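Local coordinates for protein uncharacterized esterase YxiM (PDB 2O14) that is uncharacterised but probably acts as an esterase of the GDSL lipolytic family, with a galactose-binding-like beta domain ahead of the hydrolase domain, at residues Lys14-Asp19 with Val82-Gly87; Tyr89-Thr94 with Leu150-Leu155; Ala104-Phe109 with Gly130-Leu135; Val32-Arg37 with Met52-Ala57. All coordinates share one frame; numbering follows the deposited sequence.

Contact 1 of 4, residues Lys14-Asp19 with Val82-Gly87. With MN (manganese (II) ion), chain B.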
# COMPACT_ATOMS: atom_id res chain seq x y z
N LYS A 14 26.15 -5.14 4.90
CA LYS A 14 25.77 -3.70 4.96
C LYS A 14 24.38 -3.51 5.56
O LYS A 14 23.41 -3.31 4.83
CB LYS A 14 25.80 -3.09 3.55
CG LYS A 14 27.12 -3.28 2.81
CD LYS A 14 27.03 -2.79 1.37
CE LYS A 14 28.34 -3.03 0.61
NZ LYS A 14 28.28 -2.62 -0.82
N VAL A 15 24.29 -3.59 6.89
CA VAL A 15 23.01 -3.42 7.57
C VAL A 15 23.11 -2.40 8.72
O VAL A 15 24.01 -2.48 9.56
CB VAL A 15 22.49 -4.77 8.14
CG1 VAL A 15 23.48 -5.34 9.14
CG2 VAL A 15 21.13 -4.57 8.79
N TYR A 16 22.19 -1.44 8.72
CA TYR A 16 22.13 -0.40 9.74
C TYR A 16 20.89 -0.67 10.59
O TYR A 16 19.80 -0.82 10.06
CB TYR A 16 22.00 0.98 9.09
CG TYR A 16 23.09 1.31 8.09
CD1 TYR A 16 23.22 0.59 6.90
CD2 TYR A 16 23.98 2.35 8.32
CE1 TYR A 16 24.22 0.89 5.97
CE2 TYR A 16 24.98 2.66 7.40
CZ TYR A 16 25.09 1.93 6.23
OH TYR A 16 26.09 2.23 5.34
N GLN A 17 21.06 -0.75 11.90
CA GLN A 17 19.94 -1.03 12.79
C GLN A 17 19.79 0.02 13.87
O GLN A 17 20.73 0.31 14.62
CB GLN A 17 20.09 -2.42 13.40
CG GLN A 17 20.07 -3.51 12.34
CD GLN A 17 20.22 -4.90 12.90
OE1 GLN A 17 20.21 -5.88 12.15
NE2 GLN A 17 20.36 -5.01 14.22
N PHE A 18 18.59 0.60 13.95
CA PHE A 18 18.30 1.65 14.91
C PHE A 18 17.16 1.28 15.84
O PHE A 18 16.10 0.85 15.40
CB PHE A 18 17.96 2.94 14.15
CG PHE A 18 19.06 3.42 13.24
CD1 PHE A 18 20.21 4.01 13.76
CD2 PHE A 18 18.97 3.24 11.86
CE1 PHE A 18 21.25 4.43 12.92
CE2 PHE A 18 20.00 3.65 11.01
CZ PHE A 18 21.14 4.24 11.54
N ASP A 19 17.41 1.45 17.14
CA ASP A 19 16.40 1.17 18.17
C ASP A 19 16.00 2.53 18.73
O ASP A 19 16.71 3.12 19.54
CB ASP A 19 17.00 0.28 19.27
CG ASP A 19 16.10 0.20 20.51
OD1 ASP A 19 14.89 0.42 20.37
OD2 ASP A 19 16.62 -0.10 21.61
N VAL A 82 19.64 9.44 7.67
CA VAL A 82 20.74 8.50 7.76
C VAL A 82 21.51 8.54 6.45
O VAL A 82 20.97 8.27 5.38
CB VAL A 82 20.24 7.05 8.06
CG1 VAL A 82 19.16 6.65 7.07
CG2 VAL A 82 21.42 6.08 7.99
N ASP A 83 22.79 8.91 6.54
CA ASP A 83 23.63 8.97 5.36
C ASP A 83 23.94 7.54 4.92
O ASP A 83 24.28 6.69 5.75
CB ASP A 83 24.93 9.72 5.68
CG ASP A 83 24.68 11.15 6.10
OD1 ASP A 83 23.85 11.81 5.46
OD2 ASP A 83 25.32 11.61 7.07
N LEU A 84 23.81 7.28 3.62
CA LEU A 84 24.05 5.95 3.07
C LEU A 84 24.66 6.02 1.67
O LEU A 84 24.30 6.88 0.87
CB LEU A 84 22.73 5.18 2.95
CG LEU A 84 21.83 4.99 4.18
CD1 LEU A 84 20.48 4.43 3.73
CD2 LEU A 84 22.50 4.06 5.17
N PRO A 85 25.59 5.10 1.36
CA PRO A 85 26.18 5.12 0.02
C PRO A 85 25.00 4.91 -0.93
O PRO A 85 24.06 4.19 -0.59
CB PRO A 85 27.12 3.93 0.03
CG PRO A 85 27.56 3.86 1.48
CD PRO A 85 26.26 4.11 2.22
N ASN A 86 25.04 5.53 -2.11
CA ASN A 86 23.95 5.37 -3.06
C ASN A 86 23.74 3.90 -3.44
O ASN A 86 24.67 3.10 -3.43
CB ASN A 86 24.22 6.21 -4.31
CG ASN A 86 24.02 7.69 -4.07
OD1 ASN A 86 24.55 8.53 -4.81
ND2 ASN A 86 23.24 8.03 -3.05
N GLY A 87 22.49 3.57 -3.78
CA GLY A 87 22.15 2.21 -4.16
C GLY A 87 20.70 1.92 -3.83
O GLY A 87 19.95 2.83 -3.49
MN MN B . 14.86 0.89 22.74
O HOH W 1 16.04 2.78 22.01
O HOH W 2 14.15 -1.00 23.51
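The galactose-binding-like beta domain is built of two layered sheets, and here Tyr-16 and Phe-18 of strand 15-20 in one sheet meet the end of strand 80-83 in the other. Leu-84 puts its CD2 methyl over the centre of one face of the Tyr-16 ring. This is a CH-pi contact: CD2 lies 3.5 Å from the ring centroid and 12° off the ring normal. At the end of the ring, Tyr-16 OH lies 3.6 Å from Pro-85 CD. Tyr-16 CG stands anti to the carbonyl carbon (chi1 -56°), which carries the ring out to Leu-84. Deeper in, Phe-18 CZ touches Val-82 CG2 at 4.0 Å. A serine in place of Tyr-16 would probably leave the Leu-84 methyl without its aromatic cover and open a gap beside Pro-85. The strand runs on to Asp-19, which takes no part in the packing and holds the manganese with both carboxylate oxygens, OD1 at 2.4 Å and OD2 at 2.3 Å. Ser-24, Asp-65 and two waters also bind the ion. Tyr-16 and Phe-18 pair through their backbones with strand 146-156, and Gln-17 and Asp-19 pair with Ile-30. On the opposing side, Val-82 and Leu-84 rest on Leu-132 of strand 131-138, and Phe-80 meets the Phe-18 ring edge-to-face.

Contact 2 of 4, residues Tyr89-Thr94 with Leu150-Leu155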
# COMPACT_ATOMS: atom_id res chain seq x y z
N TYR A 89 18.05 0.09 -1.34
CA TYR A 89 18.00 -0.42 0.03
C TYR A 89 16.69 -1.07 0.43
O TYR A 89 15.63 -0.76 -0.12
CB TYR A 89 18.30 0.71 1.03
CG TYR A 89 19.74 1.15 1.06
CD1 TYR A 89 20.25 2.02 0.10
CD2 TYR A 89 20.60 0.69 2.05
CE1 TYR A 89 21.59 2.41 0.13
CE2 TYR A 89 21.94 1.07 2.09
CZ TYR A 89 22.43 1.93 1.12
OH TYR A 89 23.75 2.32 1.15
N GLU A 90 16.78 -1.98 1.39
CA GLU A 90 15.60 -2.64 1.92
C GLU A 90 15.41 -2.01 3.28
O GLU A 90 16.34 -1.95 4.08
CB GLU A 90 15.84 -4.14 2.09
CG GLU A 90 14.67 -4.87 2.74
CD GLU A 90 14.96 -6.33 3.02
OE1 GLU A 90 15.67 -6.63 4.01
OE2 GLU A 90 14.47 -7.18 2.25
N VAL A 91 14.20 -1.52 3.55
CA VAL A 91 13.91 -0.90 4.82
C VAL A 91 12.81 -1.64 5.57
O VAL A 91 11.67 -1.73 5.10
CB VAL A 91 13.49 0.57 4.65
CG1 VAL A 91 13.22 1.20 6.01
CG2 VAL A 91 14.56 1.34 3.92
N LYS A 92 13.15 -2.19 6.73
CA LYS A 92 12.16 -2.88 7.54
C LYS A 92 11.74 -1.88 8.60
O LYS A 92 12.58 -1.36 9.33
CB LYS A 92 12.76 -4.12 8.20
CG LYS A 92 11.79 -4.84 9.11
CD LYS A 92 12.52 -5.77 10.07
CE LYS A 92 11.57 -6.37 11.09
NZ LYS A 92 12.31 -7.22 12.07
N VAL A 93 10.45 -1.60 8.67
CA VAL A 93 9.92 -0.63 9.63
C VAL A 93 9.18 -1.30 10.77
O VAL A 93 8.39 -2.21 10.56
CB VAL A 93 8.93 0.35 8.95
CG1 VAL A 93 8.42 1.36 9.97
CG2 VAL A 93 9.60 1.04 7.79
N THR A 94 9.44 -0.82 11.99
CA THR A 94 8.77 -1.34 13.18
C THR A 94 8.27 -0.12 13.95
O THR A 94 9.06 0.64 14.50
CB THR A 94 9.74 -2.12 14.10
OG1 THR A 94 10.38 -3.16 13.35
CG2 THR A 94 8.96 -2.74 15.26
N LEU A 150 14.28 0.49 13.05
CA LEU A 150 14.51 0.46 11.62
C LEU A 150 15.66 -0.48 11.33
O LEU A 150 16.65 -0.53 12.07
CB LEU A 150 14.89 1.84 11.08
CG LEU A 150 13.84 2.92 10.88
CD1 LEU A 150 14.50 4.14 10.23
CD2 LEU A 150 12.71 2.40 10.00
N LYS A 151 15.52 -1.25 10.26
CA LYS A 151 16.57 -2.15 9.80
C LYS A 151 16.74 -1.78 8.34
O LYS A 151 15.82 -1.94 7.53
CB LYS A 151 16.15 -3.62 9.91
CG LYS A 151 16.36 -4.23 11.29
CD LYS A 151 16.16 -5.73 11.24
CE LYS A 151 16.52 -6.40 12.55
NZ LYS A 151 16.42 -7.88 12.46
N ILE A 152 17.91 -1.26 8.00
CA ILE A 152 18.20 -0.83 6.64
C ILE A 152 19.32 -1.69 6.05
O ILE A 152 20.44 -1.71 6.57
CB ILE A 152 18.60 0.65 6.65
CG1 ILE A 152 17.47 1.47 7.28
CG2 ILE A 152 18.91 1.13 5.24
CD1 ILE A 152 17.84 2.89 7.65
N LYS A 153 19.01 -2.41 4.98
CA LYS A 153 19.98 -3.28 4.34
C LYS A 153 20.15 -2.95 2.86
O LYS A 153 19.18 -2.78 2.13
CB LYS A 153 19.52 -4.74 4.49
CG LYS A 153 20.61 -5.75 4.18
CD LYS A 153 20.11 -7.19 4.30
CE LYS A 153 19.18 -7.55 3.16
NZ LYS A 153 18.88 -9.01 3.15
N LYS A 154 21.40 -2.88 2.42
CA LYS A 154 21.69 -2.56 1.03
C LYS A 154 21.48 -3.79 0.14
O LYS A 154 22.01 -4.86 0.42
CB LYS A 154 23.13 -2.04 0.89
CG LYS A 154 23.44 -1.46 -0.48
CD LYS A 154 24.78 -0.75 -0.51
CE LYS A 154 25.00 -0.10 -1.88
NZ LYS A 154 26.27 0.68 -1.98
N LEU A 155 20.71 -3.62 -0.93
CA LEU A 155 20.42 -4.72 -1.85
C LEU A 155 21.27 -4.69 -3.12
O LEU A 155 21.60 -5.74 -3.67
CB LEU A 155 18.94 -4.69 -2.25
CG LEU A 155 17.92 -4.87 -1.13
CD1 LEU A 155 16.52 -4.58 -1.66
CD2 LEU A 155 18.00 -6.30 -0.58
O HOH W 3 16.19 -4.72 6.10
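Glu-90 and Lys-153, and likewise Lys-92 and Lys-151, form the hydrogen-bonded pairs of an antiparallel ladder between strands 87-95 and 146-156. Each pair is closed by two backbone bonds. Glu-90 N gives to Lys-153 O at 2.6 Å, and Lys-153 N returns a bond to Glu-90 O at 2.9 Å. The bond from Lys-92 N to Lys-151 O, 2.8 Å, is nearly straight at 176°. The return bond from Lys-151 N to Lys-92 O is longer, 3.1 Å. A water lies within bonding distance of Lys-151 O and Glu-90 OE1 and can serve them as donor, but other acceptors compete for its protons. The other backbone edge of strand 87-95 is taken up by Tyr-89, Val-91 and Val-93, which bond to strand 120-127.

On the face of Glu-90 and Lys-92, charges gather without closing a salt bridge. Glu-90 OE1 is 4.1 Å from Lys-153 NZ. Lys-92 and Lys-151 run side by side, with Lys-92 NZ 4.2 Å from Lys-151 NZ. The other face is greasy. Leu-150 CD2 touches both Val-91 CG1 and Val-93 CG2, and Ile-152 CG2 meets Tyr-89 CD2 at 3.6 Å. Lys-154 crosses one face of the Tyr-89 ring, its CG offset toward the rim. With CG anti to N (chi1 -170°), its extended chain lays CG and CD along the ring and carries NZ on to a salt bridge with Asp-157. Tyr-89 OH bonds to Pro-85 O. Regular bonding thus holds the backbone, while the lysine ammonium groups probably repel each other, eased perhaps by the long, weak pairing of Lys-92 with Glu-120.

Contact 3 of 4, residues Ala104-Phe109 with Gly130-Leu135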
# COMPACT_ATOMS: atom_id res chain seq x y z
N ALA A 104 6.64 7.59 5.33
CA ALA A 104 7.04 8.44 4.21
C ALA A 104 8.56 8.52 4.15
O ALA A 104 9.24 8.48 5.18
CB ALA A 104 6.46 9.85 4.39
N ALA A 105 9.11 8.63 2.95
CA ALA A 105 10.55 8.72 2.78
C ALA A 105 10.81 9.37 1.44
O ALA A 105 10.13 9.07 0.46
CB ALA A 105 11.17 7.33 2.83
N GLU A 106 11.78 10.27 1.40
CA GLU A 106 12.12 10.98 0.18
C GLU A 106 10.95 11.81 -0.35
O GLU A 106 10.77 11.94 -1.56
CB GLU A 106 12.59 9.99 -0.89
CG GLU A 106 13.77 9.14 -0.45
CD GLU A 106 14.92 9.97 0.12
OE1 GLU A 106 15.07 10.00 1.36
OE2 GLU A 106 15.65 10.61 -0.67
N GLY A 107 10.15 12.35 0.57
CA GLY A 107 9.02 13.19 0.20
C GLY A 107 7.72 12.54 -0.26
O GLY A 107 6.80 13.25 -0.67
N VAL A 108 7.62 11.22 -0.19
CA VAL A 108 6.40 10.53 -0.62
C VAL A 108 6.06 9.32 0.24
O VAL A 108 6.90 8.81 0.98
CB VAL A 108 6.50 10.04 -2.09
CG1 VAL A 108 6.74 11.22 -3.02
CG2 VAL A 108 7.63 9.03 -2.22
N PHE A 109 4.81 8.86 0.15
CA PHE A 109 4.38 7.69 0.91
C PHE A 109 5.16 6.46 0.45
O PHE A 109 5.45 6.32 -0.74
CB PHE A 109 2.89 7.44 0.70
CG PHE A 109 2.00 8.37 1.46
CD1 PHE A 109 2.09 8.46 2.85
CD2 PHE A 109 1.03 9.11 0.81
CE1 PHE A 109 1.23 9.28 3.57
CE2 PHE A 109 0.15 9.94 1.52
CZ PHE A 109 0.25 10.02 2.91
N GLY A 130 22.58 10.24 -1.48
CA GLY A 130 23.43 9.83 -0.38
C GLY A 130 22.85 9.93 1.02
O GLY A 130 23.59 9.85 2.00
N GLN A 131 21.53 10.08 1.13
CA GLN A 131 20.90 10.19 2.45
C GLN A 131 19.42 9.81 2.41
O GLN A 131 18.69 10.18 1.49
CB GLN A 131 21.04 11.62 2.98
CG GLN A 131 20.57 11.82 4.40
CD GLN A 131 20.69 13.26 4.86
OE1 GLN A 131 19.91 14.12 4.45
NE2 GLN A 131 21.67 13.54 5.70
N LEU A 132 18.98 9.06 3.43
CA LEU A 132 17.59 8.63 3.53
C LEU A 132 16.88 9.49 4.58
O LEU A 132 17.40 9.67 5.69
CB LEU A 132 17.52 7.16 3.95
CG LEU A 132 16.14 6.58 4.27
CD1 LEU A 132 15.29 6.52 3.01
CD2 LEU A 132 16.30 5.19 4.87
N ASN A 133 15.71 10.03 4.24
CA ASN A 133 14.95 10.86 5.16
C ASN A 133 13.56 10.26 5.30
O ASN A 133 12.75 10.29 4.36
CB ASN A 133 14.88 12.30 4.64
CG ASN A 133 16.23 12.79 4.12
OD1 ASN A 133 16.59 12.51 2.98
ND2 ASN A 133 16.98 13.49 4.96
N LEU A 134 13.29 9.72 6.48
CA LEU A 134 12.03 9.04 6.75
C LEU A 134 11.27 9.55 7.97
O LEU A 134 11.85 10.13 8.89
CB LEU A 134 12.35 7.54 6.92
CG LEU A 134 11.30 6.50 7.32
CD1 LEU A 134 11.83 5.11 7.01
CD2 LEU A 134 10.99 6.63 8.81
N LEU A 135 9.95 9.36 7.95
CA LEU A 135 9.11 9.75 9.08
C LEU A 135 7.87 8.88 9.05
O LEU A 135 7.56 8.25 8.04
CB LEU A 135 8.70 11.23 9.02
CG LEU A 135 7.62 11.69 8.02
CD1 LEU A 135 6.91 12.91 8.58
CD2 LEU A 135 8.24 12.01 6.66
O HOH W 4 10.61 12.14 3.57
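Ala-104 and Ala-105 pair with Leu-135 and Leu-134 in the five-stranded antiparallel sheet of the galactose-binding-like domain, where a type I' turn begins at Ala-105 and runs to Val-108. The tight part is this short ladder. Ala-104 N bonds to Leu-135 O at 2.9 Å, nearly along the C=O axis, and Leu-135 N returns to Ala-104 O. Ala-104 CB packs on Leu-135 CD2 at 3.6 Å. On the opposite face Ala-105 CB meets Leu-132 CD1 and Leu-134 CB more loosely, facing Ile-125 of strand 120-127.

Past the ladder the strands part, and polar groups and water take over. Glu-106 N still bonds to Asn-133 O, 3.1 Å away. A water joins the same Asn-133 O to Gly-107 N, so that oxygen accepts two bonds. Asn-133 ND2 bonds to Gln-131 OE1 and to Asn-81, and Gln-131 NE2 to Asp-83.

The Glu-106 chain bends at chi2 (-50°), which brings its carboxylate back alongside the edge of strand 131-138. There it stands in for a backbone carbonyl: Glu-106 OE1 accepts from Asn-133 N at 3.0 Å, met nearly head-on along its C-O bond.

Contact 4 of 4, residues Val32-Arg37 with Met52-Ala57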
# COMPACT_ATOMS: atom_id res chain seq x y z
N VAL A 32 18.68 5.38 19.28
CA VAL A 32 18.47 6.74 18.79
C VAL A 32 17.33 7.36 19.58
O VAL A 32 16.19 6.88 19.57
CB VAL A 32 18.12 6.76 17.29
CG1 VAL A 32 18.04 8.21 16.81
CG2 VAL A 32 19.17 6.00 16.50
N ARG A 33 17.67 8.45 20.25
CA ARG A 33 16.77 9.19 21.12
C ARG A 33 16.21 10.39 20.34
O ARG A 33 16.84 10.86 19.39
CB ARG A 33 17.61 9.64 22.32
CG ARG A 33 16.94 10.40 23.42
CD ARG A 33 18.03 10.86 24.38
NE ARG A 33 18.79 9.73 24.91
CZ ARG A 33 18.54 9.16 26.09
NH1 ARG A 33 17.56 9.61 26.85
NH2 ARG A 33 19.26 8.12 26.48
N ALA A 34 15.04 10.88 20.74
CA ALA A 34 14.42 12.01 20.06
C ALA A 34 15.30 13.26 20.01
O ALA A 34 15.19 14.05 19.07
CB ALA A 34 13.09 12.36 20.71
N SER A 35 16.15 13.45 21.01
CA SER A 35 17.03 14.62 21.04
C SER A 35 18.32 14.42 20.25
O SER A 35 19.16 15.31 20.20
CB SER A 35 17.37 15.01 22.48
OG SER A 35 18.22 14.05 23.09
N ASP A 36 18.49 13.25 19.63
CA ASP A 36 19.69 13.02 18.84
C ASP A 36 19.55 13.74 17.51
O ASP A 36 18.96 13.22 16.56
CB ASP A 36 19.92 11.52 18.60
CG ASP A 36 20.39 10.78 19.84
OD1 ASP A 36 21.10 11.38 20.68
OD2 ASP A 36 20.06 9.58 19.98
N ARG A 37 20.07 14.96 17.45
CA ARG A 37 20.02 15.77 16.24
C ARG A 37 20.92 15.14 15.18
O ARG A 37 21.96 14.55 15.51
CB ARG A 37 20.51 17.19 16.55
CG ARG A 37 20.57 18.13 15.35
CD ARG A 37 21.21 19.45 15.74
NE ARG A 37 20.45 20.11 16.81
CZ ARG A 37 19.27 20.69 16.63
NH1 ARG A 37 18.71 20.71 15.43
NH2 ARG A 37 18.65 21.26 17.66
N MSE A 52 10.24 16.05 17.86
CA MSE A 52 10.33 14.62 18.13
C MSE A 52 10.20 14.44 19.63
O MSE A 52 10.60 15.32 20.40
CB MSE A 52 11.68 14.07 17.67
CG MSE A 52 11.99 14.22 16.19
SE MSE A 52 10.79 13.27 14.99
CE MSE A 52 10.79 11.55 15.87
N ARG A 53 9.64 13.31 20.05
CA ARG A 53 9.46 13.05 21.48
C ARG A 53 9.66 11.56 21.80
O ARG A 53 9.23 10.70 21.04
CB ARG A 53 8.06 13.49 21.90
CG ARG A 53 7.69 13.14 23.33
CD ARG A 53 6.29 13.66 23.65
NE ARG A 53 6.23 15.11 23.51
CZ ARG A 53 5.11 15.80 23.34
NH1 ARG A 53 5.15 17.12 23.22
NH2 ARG A 53 3.94 15.17 23.27
N ASP A 54 10.32 11.27 22.91
CA ASP A 54 10.54 9.88 23.31
C ASP A 54 9.27 9.37 23.99
O ASP A 54 8.72 10.05 24.85
CB ASP A 54 11.70 9.77 24.31
CG ASP A 54 13.03 10.08 23.69
OD1 ASP A 54 13.29 9.59 22.57
OD2 ASP A 54 13.84 10.80 24.33
N VAL A 55 8.81 8.19 23.60
CA VAL A 55 7.61 7.64 24.22
C VAL A 55 7.74 6.14 24.43
O VAL A 55 8.49 5.45 23.74
CB VAL A 55 6.34 7.90 23.35
CG1 VAL A 55 6.11 9.41 23.20
CG2 VAL A 55 6.49 7.24 21.99
N ALA A 56 7.00 5.64 25.41
CA ALA A 56 7.00 4.23 25.72
C ALA A 56 6.19 3.50 24.65
O ALA A 56 5.37 4.10 23.96
CB ALA A 56 6.39 3.99 27.10
N ALA A 57 6.45 2.20 24.51
CA ALA A 57 5.72 1.36 23.56
C ALA A 57 5.36 0.06 24.29
O ALA A 57 6.04 -0.34 25.24
CB ALA A 57 6.57 1.07 22.33
O HOH W 5 15.28 12.88 23.75
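Ala-34 sits in a type I turn from Arg-33 to Asp-36, and its CB points toward the start of strand 52-56. The turn is closed by Asp-36 N to Arg-33 O at 2.9 Å. The Asp-36 carboxylate also folds back, and OD2 accepts from Arg-33 N at 2.7 Å. Among CA atoms, Ala-34 and Met-52 are nearest, 5.2 Å apart. No ladder of backbone bonds forms between the segments.

The link is made by Asp-54 instead. Its OD1 takes the Ala-34 N-H at 2.8 Å, on the syn side and 25° out of the carboxylate plane. Asp-54 CG is anti to its carbonyl carbon (chi1 -68°), which turns the carboxylate toward the turn. The other oxygen, OD2, receives a bond from a water at 2.6 Å, and that water weakly accepts from Ser-35 N. Arg-33 CG lies 3.3 Å from Asp-54 OD2. The contact is through this aliphatic carbon: Arg-33 NH1 stays 4.6 Å from Asp-54 OD2, and the guanidinium and carboxylate planes are 86° apart. Ala-34 CB packs on CB of Met-52, a selenomethionine, at 3.8 Å. The rest of Met-52 leads away to Val-67, Phe-69 and Phe-46. A leucine in place of Asp-54 would probably leave Ala-34 N without its acceptor and the bridging water without its carboxylate, so that the loop is less firmly tied to strand 52-56.

The arrangement is a type I turn whose backbone N-H bonds to an aspartate of a strand. It fastens the loop after strand 30-32 to an edge of the manganese-bearing sheet of the galactose-binding-like domain.

In the fold
From the N terminus, strand 15-20 opens the loop that contact 1 closes at residues 82-87. Contact 4 lies wholly within that loop and ties the loop after strand 30-32 to strand 52-56. Contact 2 opens next, at 89-94, and closes with 150-155; contact 3 falls within its span, joining 104-109 to 130-135. The two closures follow in series, and none of the contacts cross. Strands 15-20 and 146-156 are neighbours, so contacts 1 and 2 share a sheet. Strands 80-83 and 131-138 join contacts 1 and 3 in the other. Leucines of contact 3 pack on Leu-150 and Ile-152 of contact 2 between the sheets.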